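Local atomic coordinates of ectoine hydroxylase (Sphingopyxis alaskensis, PDB entry 4MHR), a protein that catalyses the iron(II)- and 2-oxoglutarate-dependent hydroxylation of L-ectoine to 5-hydroxyectoine, a compatible solute that helps cells survive osmotic stress. Residues 156-161 against 167-172; 132-137 against 276-281; 70-75 against 107-112. All coordinates share one frame; numbering follows the deposited sequence.

Contact 1. Residues 156-161 against 167-172; sequences ETWHVE and MRALSM
Trp158 reaches from helix 154-162 to Ser171 and Ala169 on strand 169-175, and it carries the whole helix side of this contact. Its CG lies beside the backbone N and anti to the carbonyl carbon (chi1 -63°), which sends the six-membered ring outward from the helix to the strand. The tight point is at the far end of that ring: Trp158 CH2 stands 3.6 Å from Ser171 OG, and the oxygen lies at the ring edge, in its plane. Ala169 sits less closely, with its CB 4.4 Å from Trp158 CZ3 and approaching obliquely. Both strand residues are small, which leaves room for a large indole between the helix and the sheet. Leu170, between them, turns the other way and packs on Leu126 and Leu127 of helix 117-127.

Away from the indole the contact is loose. It buries only 96 Å² in all, no hydrogen bond crosses it, and the helix backbone stays well clear of the strand. The more open part is at Thr157 and Glu161, both partly exposed. Glu161 makes a salt bridge to Arg16, which also pairs with the buried Glu156.

The surroundings give the ring its meaning. The nearest side-chain atoms of Trp158 and the iron-binding Asp154 are about 3 Å apart, those of Trp158 and the ectoine-binding Gln135 about 4 Å, and Trp158 is important for stabilising ectoine. A hydroxyl oxygen facing the outer C-H edge of the indole is probably a mildly favourable but weak partner, which suggests that shape and burial, rather than a directional bond to the strand, hold this indole beside the iron and ectoine residues.

Contact 2. Residues 132-137 against 276-281; sequences YIHQSR and NRLEKP
This is a thin, partly buried van der Waals contact in which His134, at the corner in strand 131-141, and Tyr132 just before it meet Leu278 and Arg277 in the loop after strand 264-273. With CG anti to the backbone N (chi1 162°), the imidazole of His134 extends toward the loop and crosses the Leu278 side chain at about a right angle. Both methyls of the leucine come obliquely to the ND1-CE1 bond of the imidazole: CD1 is 4.0 Å from His134 ND1, and CD2 is 4.1 Å from His134 CE1. Tyr132 brings its OH to within 4.0 Å of Arg277 CA; the hydroxyl's hydrogen bond is to Asn272 ND2, while a water that accepts from Leu278 N at 3.1 Å links to it only weakly. The poorly ordered Arg277 side chain leads away from the contact.

With an alanine in place of His134, Leu278 would probably lose the surface its methyls rest on, and Trp158 the ring it meets edge-to-face. A flat, polar-edged histidine suits a position between an apolar loop residue and an indole. Next to it in the chain, Gln135 binds L-ectoine, consistent with the corner lining the substrate site of this cupin-fold dioxygenase.

Contact 3. Residues 70-75 against 107-112; sequences QKAAGN and SPVMAR
Val109 has CG1 anti to its backbone N (chi1 173°) and CG2 beside it, which turns the isopropyl group onto Ala72 across the gap between two helices. Val109 CG1 is 3.8 Å from Ala72 CB, and Val109 CG2 is 4.0 Å from the same carbon, so the alanine methyl rests against the whole branched end. Met110 comes in by another route. Its chain bends at the second torsion (chi2 -56°), turning the thioether back toward helix 63-78, where CE lies 4.1 Å from Ala73 CB and 4.0 Å from Ala73 N. The same methyl also borders Ala72, with Met110 CE 4.4 Å from Ala72 CB.

The division of residue types follows from this. Alanines on helix 63-78 keep its surface low, while a branched valine and a long, pliable methionine supply the bulk of the contact. The short axes of segments 70-75 and 108-112 approach to 10.3 Å and run at 133° to each other, nearer antiparallel than parallel. The side-chain contacts are apolar, and no hydrogen bond crosses.

Ser107 helps define the start of the second helix. It is the N-cap, and its OG accepts from Met110 N in a weak bond of 3.3 Å that is nonetheless nearly straight. The cap therefore ends on the backbone of a residue whose side chain makes the contact. Val109 also touches Phe68 and Leu69, about one turn earlier on helix 63-78, while Ala73 rests on Leu176 of a loop.

Away from the annotated sites, this is ordinary apolar helix-helix packing: alanines on one helix met by larger apolar side chains just past an N-cap, joining helices 63-78 and 108-115 of the PhyH-family chain.

Along the chain, contact 3 closes first; contact 2 then opens at 132, and contact 1 is nested inside the long loop that contact 2 closes. Contacts 1 and 2 are neighbours, their centres 8 Å apart, and they touch: Trp158 CD1 lies 3.4 Å from His134 NE2. Each has one segment on the seven-stranded antiparallel sheet, in which strand 264-273 separates strands 131-141 and 169-175. Contact 3 joins two helices, its centre about 25 Å from that of contact 1 and 22 Å from that of contact 2, across the chain's centre from contact 1. The first two lie beside the ectoine and iron residues and probably help shape that site, whereas the third packs two helices well away from it.

Contact 1. Residues 156-161 against 167-172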
# COMPACT_ATOMS: atom_id res chain seq x y z
N GLU A 156 -10.05 -5.86 -2.06
CA GLU A 156 -11.50 -5.97 -2.27
C GLU A 156 -11.98 -4.80 -3.15
O GLU A 156 -12.79 -5.02 -4.07
CB GLU A 156 -12.29 -6.05 -0.97
CG GLU A 156 -13.76 -6.49 -1.10
CD GLU A 156 -14.74 -5.31 -1.35
OE1 GLU A 156 -14.30 -4.18 -1.34
OE2 GLU A 156 -15.96 -5.58 -1.62
N THR A 157 -11.43 -3.60 -2.91
CA THR A 157 -11.67 -2.48 -3.81
C THR A 157 -11.04 -2.61 -5.18
O THR A 157 -11.70 -2.34 -6.20
CB THR A 157 -11.24 -1.18 -3.16
OG1 THR A 157 -12.08 -0.98 -2.04
CG2 THR A 157 -11.32 0.05 -4.13
N TRP A 158 -9.76 -2.96 -5.22
CA TRP A 158 -9.08 -3.11 -6.51
C TRP A 158 -9.80 -4.13 -7.41
O TRP A 158 -9.91 -3.93 -8.61
CB TRP A 158 -7.59 -3.41 -6.33
CG TRP A 158 -6.86 -2.31 -5.64
CD1 TRP A 158 -7.27 -0.98 -5.54
CD2 TRP A 158 -5.62 -2.40 -4.92
NE1 TRP A 158 -6.36 -0.26 -4.82
CE2 TRP A 158 -5.32 -1.08 -4.43
CE3 TRP A 158 -4.75 -3.46 -4.61
CZ2 TRP A 158 -4.18 -0.80 -3.68
CZ3 TRP A 158 -3.62 -3.20 -3.82
CH2 TRP A 158 -3.34 -1.87 -3.35
N HIS A 159 -10.29 -5.18 -6.84
CA HIS A 159 -10.97 -6.19 -7.59
C HIS A 159 -12.37 -5.69 -8.04
O HIS A 159 -12.66 -5.63 -9.24
CB HIS A 159 -11.11 -7.40 -6.70
CG HIS A 159 -11.83 -8.54 -7.34
ND1 HIS A 159 -11.26 -9.31 -8.34
CD2 HIS A 159 -13.07 -9.02 -7.15
CE1 HIS A 159 -12.13 -10.23 -8.71
NE2 HIS A 159 -13.23 -10.09 -7.99
N VAL A 160 -13.20 -5.32 -7.06
CA VAL A 160 -14.60 -4.92 -7.33
C VAL A 160 -14.66 -3.68 -8.19
O VAL A 160 -15.40 -3.64 -9.19
CB VAL A 160 -15.43 -4.70 -6.06
CG1 VAL A 160 -16.81 -4.07 -6.40
CG2 VAL A 160 -15.64 -6.01 -5.37
N GLU A 161 -13.85 -2.68 -7.86
CA GLU A 161 -13.88 -1.42 -8.59
C GLU A 161 -12.90 -1.24 -9.73
O GLU A 161 -13.20 -0.52 -10.66
CB GLU A 161 -13.80 -0.22 -7.62
CG GLU A 161 -14.80 -0.31 -6.46
CD GLU A 161 -14.82 0.92 -5.55
OE1 GLU A 161 -14.43 1.99 -6.00
OE2 GLU A 161 -15.24 0.80 -4.38
N MET A 167 -4.99 -11.93 -6.37
CA MET A 167 -4.19 -11.34 -5.28
C MET A 167 -2.73 -11.48 -5.62
O MET A 167 -2.12 -12.46 -5.22
CB MET A 167 -4.51 -12.01 -3.95
CG MET A 167 -5.99 -11.78 -3.55
SD MET A 167 -6.20 -12.62 -2.00
CE MET A 167 -7.96 -12.36 -1.77
N ARG A 168 -2.23 -10.55 -6.40
CA ARG A 168 -0.85 -10.60 -6.88
C ARG A 168 -0.30 -9.17 -7.01
O ARG A 168 0.35 -8.74 -7.98
CB ARG A 168 -0.71 -11.46 -8.15
CG ARG A 168 0.73 -11.45 -8.61
CD ARG A 168 1.64 -12.52 -9.10
NE ARG A 168 1.30 -13.19 -10.24
CZ ARG A 168 2.02 -14.05 -11.03
NH1 ARG A 168 3.31 -14.30 -11.09
NH2 ARG A 168 1.29 -14.68 -11.91
N ALA A 169 -0.60 -8.39 -5.96
CA ALA A 169 -0.14 -7.02 -5.81
C ALA A 169 0.27 -6.78 -4.39
O ALA A 169 -0.18 -7.45 -3.45
CB ALA A 169 -1.23 -6.00 -6.22
N LEU A 170 1.14 -5.79 -4.21
CA LEU A 170 1.50 -5.40 -2.87
C LEU A 170 1.73 -3.92 -2.73
O LEU A 170 2.01 -3.19 -3.75
CB LEU A 170 2.71 -6.13 -2.40
CG LEU A 170 3.99 -5.96 -3.15
CD1 LEU A 170 4.74 -4.73 -2.71
CD2 LEU A 170 4.87 -7.12 -2.77
N SER A 171 1.60 -3.45 -1.49
CA SER A 171 1.86 -2.03 -1.21
C SER A 171 3.12 -1.85 -0.41
O SER A 171 3.47 -2.70 0.47
CB SER A 171 0.70 -1.44 -0.43
OG SER A 171 -0.47 -1.65 -1.21
N MET A 172 3.85 -0.82 -0.74
CA MET A 172 4.93 -0.36 0.14
C MET A 172 4.74 1.07 0.69
O MET A 172 4.49 2.01 -0.09
CB MET A 172 6.22 -0.40 -0.60
CG MET A 172 6.45 -1.66 -1.31
SD MET A 172 8.20 -1.88 -1.61
CE MET A 172 8.06 -3.21 -2.75

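Contact 2. Residues 132-137 against 276-281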
# COMPACT_ATOMS: atom_id res chain seq x y z
N TYR A 132 4.50 -3.27 -12.34
CA TYR A 132 4.29 -1.88 -12.70
C TYR A 132 3.54 -1.24 -11.54
O TYR A 132 3.10 -1.94 -10.58
CB TYR A 132 3.52 -1.80 -14.04
CG TYR A 132 2.06 -2.18 -13.88
CD1 TYR A 132 1.67 -3.52 -13.83
CD2 TYR A 132 1.11 -1.24 -13.74
CE1 TYR A 132 0.37 -3.84 -13.67
CE2 TYR A 132 -0.24 -1.58 -13.56
CZ TYR A 132 -0.58 -2.88 -13.53
OH TYR A 132 -1.88 -3.29 -13.34
N ILE A 133 3.48 0.09 -11.56
CA ILE A 133 2.83 0.89 -10.52
C ILE A 133 1.35 0.97 -10.77
O ILE A 133 0.95 1.59 -11.71
CB ILE A 133 3.43 2.30 -10.36
CG1 ILE A 133 4.94 2.19 -10.07
CG2 ILE A 133 2.72 3.05 -9.23
CD1 ILE A 133 5.27 1.38 -8.82
N HIS A 134 0.55 0.28 -9.95
CA HIS A 134 -0.92 0.32 -10.09
C HIS A 134 -1.46 1.68 -9.58
O HIS A 134 -2.42 2.22 -10.07
CB HIS A 134 -1.55 -0.86 -9.31
CG HIS A 134 -3.01 -0.72 -9.01
ND1 HIS A 134 -4.01 -0.98 -9.93
CD2 HIS A 134 -3.64 -0.43 -7.84
CE1 HIS A 134 -5.19 -0.85 -9.35
NE2 HIS A 134 -5.00 -0.51 -8.08
N GLN A 135 -0.83 2.21 -8.55
CA GLN A 135 -1.30 3.43 -7.90
C GLN A 135 -0.16 3.88 -7.05
O GLN A 135 0.56 3.04 -6.51
CB GLN A 135 -2.47 3.11 -6.98
CG GLN A 135 -2.98 4.31 -6.18
CD GLN A 135 -3.98 3.87 -5.15
OE1 GLN A 135 -3.66 3.71 -3.94
NE2 GLN A 135 -5.19 3.61 -5.60
N SER A 136 -0.03 5.18 -6.84
CA SER A 136 0.89 5.76 -5.87
C SER A 136 0.26 6.94 -5.16
O SER A 136 -0.70 7.57 -5.69
CB SER A 136 2.19 6.18 -6.51
OG SER A 136 2.06 7.28 -7.40
N ARG A 137 0.73 7.26 -3.95
CA ARG A 137 0.15 8.43 -3.24
C ARG A 137 1.17 8.93 -2.29
O ARG A 137 1.82 8.11 -1.63
CB ARG A 137 -1.01 8.13 -2.30
CG ARG A 137 -2.11 7.24 -2.69
CD ARG A 137 -2.80 6.68 -1.44
NE ARG A 137 -3.52 7.70 -0.71
CZ ARG A 137 -4.80 7.62 -0.31
NH1 ARG A 137 -5.54 6.54 -0.55
NH2 ARG A 137 -5.33 8.64 0.35
N ASN A 276 -1.09 -9.64 -13.91
CA ASN A 276 -2.36 -9.44 -13.18
C ASN A 276 -3.04 -8.14 -13.59
O ASN A 276 -3.60 -7.43 -12.76
CB ASN A 276 -2.00 -9.39 -11.70
CG ASN A 276 -3.20 -9.49 -10.80
OD1 ASN A 276 -4.16 -10.20 -11.08
ND2 ASN A 276 -3.16 -8.78 -9.67
N ARG A 277 -2.91 -7.76 -14.86
CA ARG A 277 -3.34 -6.43 -15.33
C ARG A 277 -4.86 -6.35 -15.25
O ARG A 277 -5.55 -7.33 -15.28
CB ARG A 277 -2.82 -6.12 -16.75
CG ARG A 277 -3.76 -6.59 -17.84
CD ARG A 277 -3.09 -6.83 -19.20
NE ARG A 277 -3.84 -6.23 -20.31
CZ ARG A 277 -5.11 -6.50 -20.62
NH1 ARG A 277 -5.83 -7.39 -19.93
NH2 ARG A 277 -5.68 -5.87 -21.64
N LEU A 278 -5.38 -5.14 -15.12
CA LEU A 278 -6.76 -4.95 -14.77
C LEU A 278 -7.71 -5.42 -15.91
O LEU A 278 -7.41 -5.26 -17.10
CB LEU A 278 -6.95 -3.49 -14.48
CG LEU A 278 -6.86 -2.93 -13.08
CD1 LEU A 278 -5.99 -3.73 -12.12
CD2 LEU A 278 -6.50 -1.46 -13.16
N GLU A 279 -8.84 -6.00 -15.52
CA GLU A 279 -9.98 -6.25 -16.44
C GLU A 279 -11.11 -5.24 -16.20
O GLU A 279 -10.92 -4.22 -15.50
CB GLU A 279 -10.51 -7.64 -16.14
CG GLU A 279 -9.41 -8.55 -15.70
CD GLU A 279 -9.45 -9.88 -16.35
OE1 GLU A 279 -10.21 -10.75 -15.86
OE2 GLU A 279 -8.70 -10.05 -17.33
N LYS A 280 -12.28 -5.50 -16.78
CA LYS A 280 -13.51 -4.79 -16.40
C LYS A 280 -13.71 -4.97 -14.87
O LYS A 280 -13.44 -6.05 -14.36
CB LYS A 280 -14.78 -5.35 -17.12
CG LYS A 280 -14.62 -5.80 -18.57
CD LYS A 280 -14.19 -4.68 -19.50
CE LYS A 280 -14.93 -4.77 -20.82
NZ LYS A 280 -16.35 -4.33 -20.67
N PRO A 281 -14.16 -3.93 -14.16
CA PRO A 281 -14.52 -4.04 -12.70
C PRO A 281 -15.44 -5.25 -12.37
O PRO A 281 -16.43 -5.50 -13.11
CB PRO A 281 -15.29 -2.73 -12.43
CG PRO A 281 -15.02 -1.82 -13.62
CD PRO A 281 -14.11 -2.51 -14.61
O HOH W 1 -3.92 -2.50 -16.01

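Contact 3. Residues 70-75 against 107-112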
# COMPACT_ATOMS: atom_id res chain seq x y z
N GLN A 70 12.52 13.35 2.15
CA GLN A 70 11.71 14.26 2.99
C GLN A 70 11.53 15.67 2.35
O GLN A 70 10.44 16.21 2.28
CB GLN A 70 12.29 14.39 4.38
CG GLN A 70 12.15 13.11 5.19
CD GLN A 70 12.86 13.19 6.51
OE1 GLN A 70 14.02 13.55 6.57
NE2 GLN A 70 12.19 12.81 7.57
N LYS A 71 12.63 16.22 1.85
CA LYS A 71 12.66 17.54 1.16
C LYS A 71 11.80 17.53 -0.08
O LYS A 71 10.91 18.39 -0.21
CB LYS A 71 14.10 17.92 0.78
CG LYS A 71 14.28 19.36 0.26
CD LYS A 71 15.05 19.43 -1.09
CE LYS A 71 14.27 18.71 -2.21
NZ LYS A 71 14.83 18.81 -3.59
N ALA A 72 11.95 16.50 -0.95
CA ALA A 72 11.08 16.39 -2.09
C ALA A 72 9.63 16.32 -1.70
O ALA A 72 8.79 17.03 -2.31
CB ALA A 72 11.44 15.23 -3.01
N ALA A 73 9.29 15.49 -0.71
CA ALA A 73 7.88 15.36 -0.34
C ALA A 73 7.39 16.71 0.20
O ALA A 73 6.28 17.09 -0.07
CB ALA A 73 7.65 14.27 0.73
N GLY A 74 8.15 17.30 1.12
CA GLY A 74 7.80 18.63 1.71
C GLY A 74 7.50 19.70 0.66
O GLY A 74 6.55 20.48 0.81
N ASN A 75 8.28 19.70 -0.42
CA ASN A 75 8.12 20.63 -1.54
C ASN A 75 6.89 20.34 -2.32
O ASN A 75 6.22 21.26 -2.80
CB ASN A 75 9.31 20.55 -2.49
CG ASN A 75 10.53 21.24 -1.96
OD1 ASN A 75 10.46 22.08 -1.06
ND2 ASN A 75 11.69 20.87 -2.51
N SER A 107 6.46 13.25 -10.15
CA SER A 107 7.63 13.67 -9.40
C SER A 107 8.80 12.74 -9.81
O SER A 107 8.68 11.52 -9.65
CB SER A 107 7.41 13.51 -7.89
OG SER A 107 8.64 13.66 -7.18
N PRO A 108 9.88 13.30 -10.39
CA PRO A 108 11.04 12.55 -10.78
C PRO A 108 11.71 11.82 -9.61
O PRO A 108 12.22 10.72 -9.79
CB PRO A 108 11.99 13.63 -11.37
CG PRO A 108 11.06 14.65 -11.96
CD PRO A 108 9.84 14.63 -11.04
N VAL A 109 11.75 12.43 -8.44
CA VAL A 109 12.27 11.76 -7.25
C VAL A 109 11.43 10.51 -6.88
O VAL A 109 11.99 9.45 -6.62
CB VAL A 109 12.26 12.74 -6.06
CG1 VAL A 109 12.65 12.05 -4.76
CG2 VAL A 109 13.20 13.93 -6.32
N MET A 110 10.09 10.67 -6.84
CA MET A 110 9.17 9.56 -6.51
C MET A 110 9.12 8.51 -7.60
O MET A 110 9.02 7.32 -7.27
CB MET A 110 7.79 10.03 -6.15
CG MET A 110 7.79 11.02 -5.00
SD MET A 110 8.61 10.44 -3.48
CE MET A 110 8.64 11.90 -2.46
N ALA A 111 9.30 8.90 -8.86
CA ALA A 111 9.50 7.89 -9.94
C ALA A 111 10.75 7.07 -9.69
O ALA A 111 10.76 5.83 -9.83
CB ALA A 111 9.58 8.53 -11.34
N ARG A 112 11.83 7.76 -9.32
CA ARG A 112 13.09 7.12 -9.07
C ARG A 112 13.04 6.24 -7.79
O ARG A 112 13.64 5.18 -7.77
CB ARG A 112 14.19 8.18 -8.92
CG ARG A 112 15.61 7.66 -8.73
CD ARG A 112 16.06 6.59 -9.73
NE ARG A 112 17.39 6.11 -9.31
CZ ARG A 112 17.63 5.23 -8.34
NH1 ARG A 112 16.61 4.66 -7.65
NH2 ARG A 112 18.87 4.90 -8.04